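Local structure of extracellular ligand-binding receptor (4EYO) at residues Pro81-Ser86 with Pro101-Pro106; Arg296-Ala301 with Glu314-Ala319. The protein probably serves as the periplasmic solute-binding component of an ABC transport system, and holds 4'-hydroxycinnamic acid in the cleft between its two lobes. All blocks are in the same frame, centred on the assembly; numbering follows the deposited sequence.

How the contacts relate
Both contacts belong to the lobe built around the six-stranded sheet, with their centres 21 Å apart and their nearest atoms about 10 Å apart, so they do not touch. Contact 1 is the one at the ligand: P101 lies against the ring of 4'-hydroxycinnamic acid, and T79, on the same helix as 81-86, gives it a backbone N-H. Contact 2 sits farther out, its centre about 23 Å from that of the chain against about 12 Å for contact 1. A link still runs through helix 282-302, which offers Q282 and H286 to the ligand near its start and reaches contact 2 with 296-301.

Contact 1 of 2, residues Pro81-Ser86 with Pro101-Pro106; sequences PTVAVS and PLPVTP. With HC4 (4'-hydroxycinnamic acid), chain B.
P101 meets helix 79-92 through its backbone: its O comes to 4.4 Å from CB of T82 and takes a hydrogen bond from T79 OG1. Its ring is turned the other way, with CD over the face of the ligand's aromatic ring, 3.6 Å from C1', and CG reaching out above C6', an aliphatic CH-pi contact. Without CG and CD, as with an alanine here, this face of the hydroxycinnamate would probably lose its cover and the ring gain room to tilt. L102 carries most of the helix contact. With CG anti to the backbone N (chi1 170°), its fork reaches the helix surface, where CD1 settles 3.7 Å from V83 CA and 3.8 Å from S86 CB, and CD2 lies alongside the S86 hydroxyl, itself hydrogen-bonded to S112. The helix is the crossover of a right-handed beta-alpha-beta unit joining the adjacent parallel strands 72-75 and 96-98, and the loop 101-106 follows the second of these, past the C-terminal ends of the strands, where periplasmic binding proteins hold their ligands. P103 comes next, its CD 3.9 Å from CG2 of V83, the two side chains crossing nearly at right angles. From V104 the loop leaves the helix, and V104 packs on R340 and Y341.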
loop_
_atom_site.group_PDB
_atom_site.type_symbol
_atom_site.label_atom_id
_atom_site.label_comp_id
_atom_site.label_asym_id
_atom_site.label_seq_id
_atom_site.Cartn_x
_atom_site.Cartn_y
_atom_site.Cartn_z
ATOM N N PRO A 81 9.808 2.699 -7.078
ATOM C CA PRO A 81 10.736 3.433 -6.208
ATOM C C PRO A 81 10.893 2.784 -4.819
ATOM O O PRO A 81 11.921 2.965 -4.184
ATOM C CB PRO A 81 10.095 4.830 -6.105
ATOM C CG PRO A 81 8.666 4.605 -6.360
ATOM C CD PRO A 81 8.650 3.536 -7.431
ATOM N N THR A 82 9.899 2.023 -4.369
ATOM C CA THR A 82 10.026 1.286 -3.094
ATOM C C THR A 82 11.087 0.204 -3.181
ATOM O O THR A 82 11.894 0.033 -2.257
ATOM C CB THR A 82 8.674 0.699 -2.668
ATOM O OG1 THR A 82 7.781 1.793 -2.562
ATOM C CG2 THR A 82 8.762 0.065 -1.286
ATOM N N VAL A 83 11.131 -0.494 -4.307
ATOM C CA VAL A 83 12.212 -1.442 -4.510
ATOM C C VAL A 83 13.576 -0.712 -4.406
ATOM O O VAL A 83 14.531 -1.223 -3.792
ATOM C CB VAL A 83 12.067 -2.132 -5.882
ATOM C CG1 VAL A 83 13.332 -2.867 -6.281
ATOM C CG2 VAL A 83 10.845 -3.069 -5.906
ATOM N N ALA A 84 13.673 0.470 -5.021
ATOM C CA ALA A 84 14.940 1.209 -5.017
ATOM C C ALA A 84 15.337 1.577 -3.588
ATOM O O ALA A 84 16.491 1.396 -3.185
ATOM C CB ALA A 84 14.849 2.448 -5.922
ATOM N N VAL A 85 14.371 2.077 -2.816
ATOM C CA VAL A 85 14.614 2.440 -1.427
ATOM C C VAL A 85 15.088 1.231 -0.589
ATOM O O VAL A 85 16.043 1.354 0.175
ATOM C CB VAL A 85 13.388 3.133 -0.780
ATOM C CG1 VAL A 85 13.629 3.375 0.711
ATOM C CG2 VAL A 85 13.020 4.464 -1.487
ATOM N N SER A 86 14.405 0.090 -0.731
ATOM C CA SER A 86 14.715 -1.127 -0.015
ATOM C C SER A 86 16.134 -1.578 -0.358
ATOM O O SER A 86 16.890 -1.953 0.515
ATOM C CB SER A 86 13.751 -2.228 -0.428
ATOM O OG SER A 86 14.049 -3.408 0.329
ATOM N N PRO A 101 3.650 -2.020 -1.858
ATOM C CA PRO A 101 4.055 -3.433 -1.891
ATOM C C PRO A 101 5.465 -3.563 -2.510
ATOM O O PRO A 101 5.891 -2.712 -3.314
ATOM C CB PRO A 101 2.975 -4.085 -2.776
ATOM C CG PRO A 101 1.821 -3.128 -2.747
ATOM C CD PRO A 101 2.482 -1.781 -2.724
ATOM N N LEU A 102 6.187 -4.599 -2.117
ATOM C CA LEU A 102 7.605 -4.765 -2.436
ATOM C C LEU A 102 7.770 -6.292 -2.664
ATOM O O LEU A 102 7.378 -7.069 -1.775
ATOM C CB LEU A 102 8.399 -4.285 -1.172
ATOM C CG LEU A 102 9.882 -4.517 -1.045
ATOM C CD1 LEU A 102 10.689 -3.697 -2.039
ATOM C CD2 LEU A 102 10.337 -4.184 0.372
ATOM N N PRO A 103 8.298 -6.738 -3.843
ATOM C CA PRO A 103 8.738 -8.146 -3.852
ATOM C C PRO A 103 9.917 -8.307 -2.869
ATOM O O PRO A 103 11.010 -7.783 -3.108
ATOM C CB PRO A 103 9.217 -8.395 -5.299
ATOM C CG PRO A 103 9.326 -7.041 -5.945
ATOM C CD PRO A 103 8.514 -6.063 -5.141
ATOM N N VAL A 104 9.693 -8.994 -1.761
ATOM C CA VAL A 104 10.714 -9.069 -0.713
ATOM C C VAL A 104 11.604 -10.294 -0.957
ATOM O O VAL A 104 11.245 -11.402 -0.624
ATOM C CB VAL A 104 10.065 -9.068 0.704
ATOM C CG1 VAL A 104 11.119 -9.074 1.797
ATOM C CG2 VAL A 104 9.199 -7.824 0.898
ATOM N N THR A 105 12.763 -10.086 -1.569
ATOM C CA THR A 105 13.713 -11.167 -1.903
ATOM C C THR A 105 14.671 -11.336 -0.721
ATOM O O THR A 105 14.659 -10.504 0.200
ATOM C CB THR A 105 14.526 -10.772 -3.137
ATOM O OG1 THR A 105 15.103 -9.472 -2.923
ATOM C CG2 THR A 105 13.652 -10.745 -4.395
ATOM N N PRO A 106 15.522 -12.385 -0.723
ATOM C CA PRO A 106 16.489 -12.486 0.396
ATOM C C PRO A 106 17.375 -11.240 0.637
ATOM O O PRO A 106 17.760 -10.991 1.794
ATOM C CB PRO A 106 17.371 -13.694 -0.001
ATOM C CG PRO A 106 16.487 -14.523 -0.872
ATOM C CD PRO A 106 15.625 -13.550 -1.640
HETATM C C1 HC4 B . 1.791 0.606 -7.183
HETATM O O1 HC4 B . 1.225 1.413 -7.958
HETATM O O2 HC4 B . 2.939 0.136 -7.422
HETATM C C2 HC4 B . 1.118 0.154 -5.953
HETATM C C3 HC4 B . 0.536 0.986 -5.073
HETATM C "C1'" HC4 B . -0.087 0.452 -3.818
HETATM C "C2'" HC4 B . 0.033 1.259 -2.671
HETATM C "C3'" HC4 B . -0.526 0.896 -1.446
HETATM C "C4'" HC4 B . -1.245 -0.299 -1.388
HETATM C "C5'" HC4 B . -1.374 -1.132 -2.520
HETATM C "C6'" HC4 B . -0.814 -0.747 -3.754
HETATM O "O4'" HC4 B . -1.783 -0.659 -0.185
#

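Contact 2 of 2, residues Arg296-Ala301 with Glu314-Ala319; sequences RVIPVA and EAIRKA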
loop_
_atom_site.group_PDB
_atom_site.type_symbol
_atom_site.label_atom_id
_atom_site.label_comp_id
_atom_site.label_asym_id
_atom_site.label_seq_id
_atom_site.Cartn_x
_atom_site.Cartn_y
_atom_site.Cartn_z
ATOM N N ARG A 296 5.930 1.244 19.069
ATOM C CA ARG A 296 6.249 -0.039 19.741
ATOM C C ARG A 296 7.749 -0.427 19.758
ATOM O O ARG A 296 8.276 -0.900 20.790
ATOM C CB ARG A 296 5.443 -1.168 19.102
ATOM C CG ARG A 296 3.938 -1.144 19.385
ATOM C CD ARG A 296 3.561 -1.687 20.779
ATOM N NE ARG A 296 4.115 -3.028 20.979
ATOM C CZ ARG A 296 3.485 -4.170 20.700
ATOM N NH1 ARG A 296 4.110 -5.329 20.898
ATOM N NH2 ARG A 296 2.234 -4.164 20.242
ATOM N N VAL A 297 8.442 -0.261 18.632
ATOM C CA VAL A 297 9.825 -0.763 18.539
ATOM C C VAL A 297 10.877 0.187 19.106
ATOM O O VAL A 297 11.907 -0.289 19.618
ATOM C CB VAL A 297 10.225 -1.274 17.107
ATOM C CG1 VAL A 297 9.269 -2.376 16.647
ATOM C CG2 VAL A 297 10.273 -0.135 16.070
ATOM N N ILE A 298 10.646 1.508 19.026
ATOM C CA ILE A 298 11.625 2.480 19.526
ATOM C C ILE A 298 11.854 2.394 21.058
ATOM O O ILE A 298 12.966 2.145 21.485
ATOM C CB ILE A 298 11.391 3.913 18.983
ATOM C CG1 ILE A 298 11.693 3.952 17.462
ATOM C CG2 ILE A 298 12.256 4.927 19.728
ATOM C CD1 ILE A 298 11.254 5.238 16.789
ATOM N N PRO A 299 10.801 2.451 21.913
ATOM C CA PRO A 299 11.183 2.290 23.340
ATOM C C PRO A 299 12.004 1.003 23.648
ATOM O O PRO A 299 12.902 1.016 24.519
ATOM C CB PRO A 299 9.831 2.314 24.092
ATOM C CG PRO A 299 8.828 2.821 23.101
ATOM C CD PRO A 299 9.344 2.477 21.720
ATOM N N VAL A 300 11.722 -0.099 22.952
ATOM C CA VAL A 300 12.537 -1.297 23.125
ATOM C C VAL A 300 13.991 -1.040 22.706
ATOM O O VAL A 300 14.907 -1.329 23.468
ATOM C CB VAL A 300 11.955 -2.519 22.384
ATOM C CG1 VAL A 300 12.960 -3.671 22.357
ATOM C CG2 VAL A 300 10.635 -2.940 23.037
ATOM N N ALA A 301 14.196 -0.484 21.506
ATOM C CA ALA A 301 15.538 -0.211 21.012
ATOM C C ALA A 301 16.292 0.804 21.896
ATOM O O ALA A 301 17.513 0.707 22.046
ATOM C CB ALA A 301 15.499 0.252 19.564
ATOM N N GLU A 314 20.435 -1.350 14.550
ATOM C CA GLU A 314 20.420 -2.806 14.767
ATOM C C GLU A 314 19.397 -3.226 15.836
ATOM O O GLU A 314 18.670 -4.206 15.638
ATOM C CB GLU A 314 21.850 -3.321 15.066
ATOM C CG GLU A 314 21.943 -4.745 15.568
ATOM C CD GLU A 314 21.735 -5.777 14.472
ATOM O OE1 GLU A 314 21.625 -5.406 13.271
ATOM O OE2 GLU A 314 21.669 -6.970 14.824
ATOM N N ALA A 315 19.278 -2.452 16.920
ATOM C CA ALA A 315 18.267 -2.688 17.964
ATOM C C ALA A 315 16.820 -2.522 17.454
ATOM O O ALA A 315 15.928 -3.295 17.860
ATOM C CB ALA A 315 18.504 -1.792 19.183
ATOM N N ILE A 316 16.583 -1.524 16.583
ATOM C CA ILE A 316 15.289 -1.421 15.894
ATOM C C ILE A 316 14.997 -2.691 15.081
ATOM O O ILE A 316 13.896 -3.254 15.164
ATOM C CB ILE A 316 15.173 -0.121 15.033
ATOM C CG1 ILE A 316 14.998 1.101 15.936
ATOM C CG2 ILE A 316 13.957 -0.160 14.099
ATOM C CD1 ILE A 316 15.147 2.403 15.172
ATOM N N ARG A 317 15.995 -3.160 14.318
ATOM C CA ARG A 317 15.824 -4.310 13.473
ATOM C C ARG A 317 15.413 -5.524 14.315
ATOM O O ARG A 317 14.500 -6.285 13.946
ATOM C CB ARG A 317 17.119 -4.651 12.745
ATOM C CG ARG A 317 16.933 -5.837 11.810
ATOM C CD ARG A 317 18.262 -6.268 11.170
ATOM N NE ARG A 317 19.168 -6.894 12.140
ATOM C CZ ARG A 317 19.080 -8.160 12.540
ATOM N NH1 ARG A 317 18.125 -8.958 12.044
ATOM N NH2 ARG A 317 19.959 -8.642 13.425
ATOM N N LYS A 318 16.085 -5.704 15.454
ATOM C CA LYS A 318 15.742 -6.832 16.345
ATOM C C LYS A 318 14.376 -6.652 17.005
ATOM O O LYS A 318 13.622 -7.631 17.192
ATOM C CB LYS A 318 16.825 -7.007 17.406
ATOM C CG LYS A 318 18.146 -7.463 16.829
ATOM C CD LYS A 318 19.049 -7.982 17.940
ATOM C CE LYS A 318 20.212 -8.753 17.337
ATOM N NZ LYS A 318 21.482 -7.964 17.323
ATOM N N ALA A 319 14.035 -5.422 17.373
ATOM C CA ALA A 319 12.743 -5.203 18.021
ATOM C C ALA A 319 11.551 -5.481 17.068
ATOM O O ALA A 319 10.495 -5.922 17.521
ATOM C CB ALA A 319 12.654 -3.812 18.574
#
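A319, A301 and A315 are the small residues at the close approach of these two helices, consistent with the short distance between the axes. The methyl of A319 sits over the 296-301 helix, 3.7 Å from the carbonyl O of V297 and 3.8 Å from both V297 CB and V300 CG1. One turn on from V297, A301 CB meets A315 CB methyl to methyl at 3.7 Å and also rests on the backbone N of I316. I316 packs beside this pair: its CG1 lies against A301 CB, while CG2, anti to the backbone N, faces CG2 of V297 at 4.2 Å, the two branched side chains crossing at about a right angle. The side chains that meet are all apolar, and two alanine methyls also rest on backbone O and N atoms. Behind them, the axes of the short segments pass 8.5 Å apart, their directions 126° from each other, and the first helix is kinked at P299, whose nitrogen has no hydrogen to give the preceding turn.

Away from the interface E314 is held within its own helix: R317 grips its carboxylate side-on with NE and NH2, and K318 NZ comes to OE2 from the anti side, so that oxygen accepts from two cations. R296 makes a second tie between the helices, its NH1 salt-bridged to E323 and hydrogen-bonded to K324 O just past helix 310-322. F312 of that helix covers A301 and I298. I298 and P299 touch I38, so helix 282-302 lies against strand 37-38, an outermost strand of the six-stranded sheet, while 310-322 leans through I316 on the loop at P95.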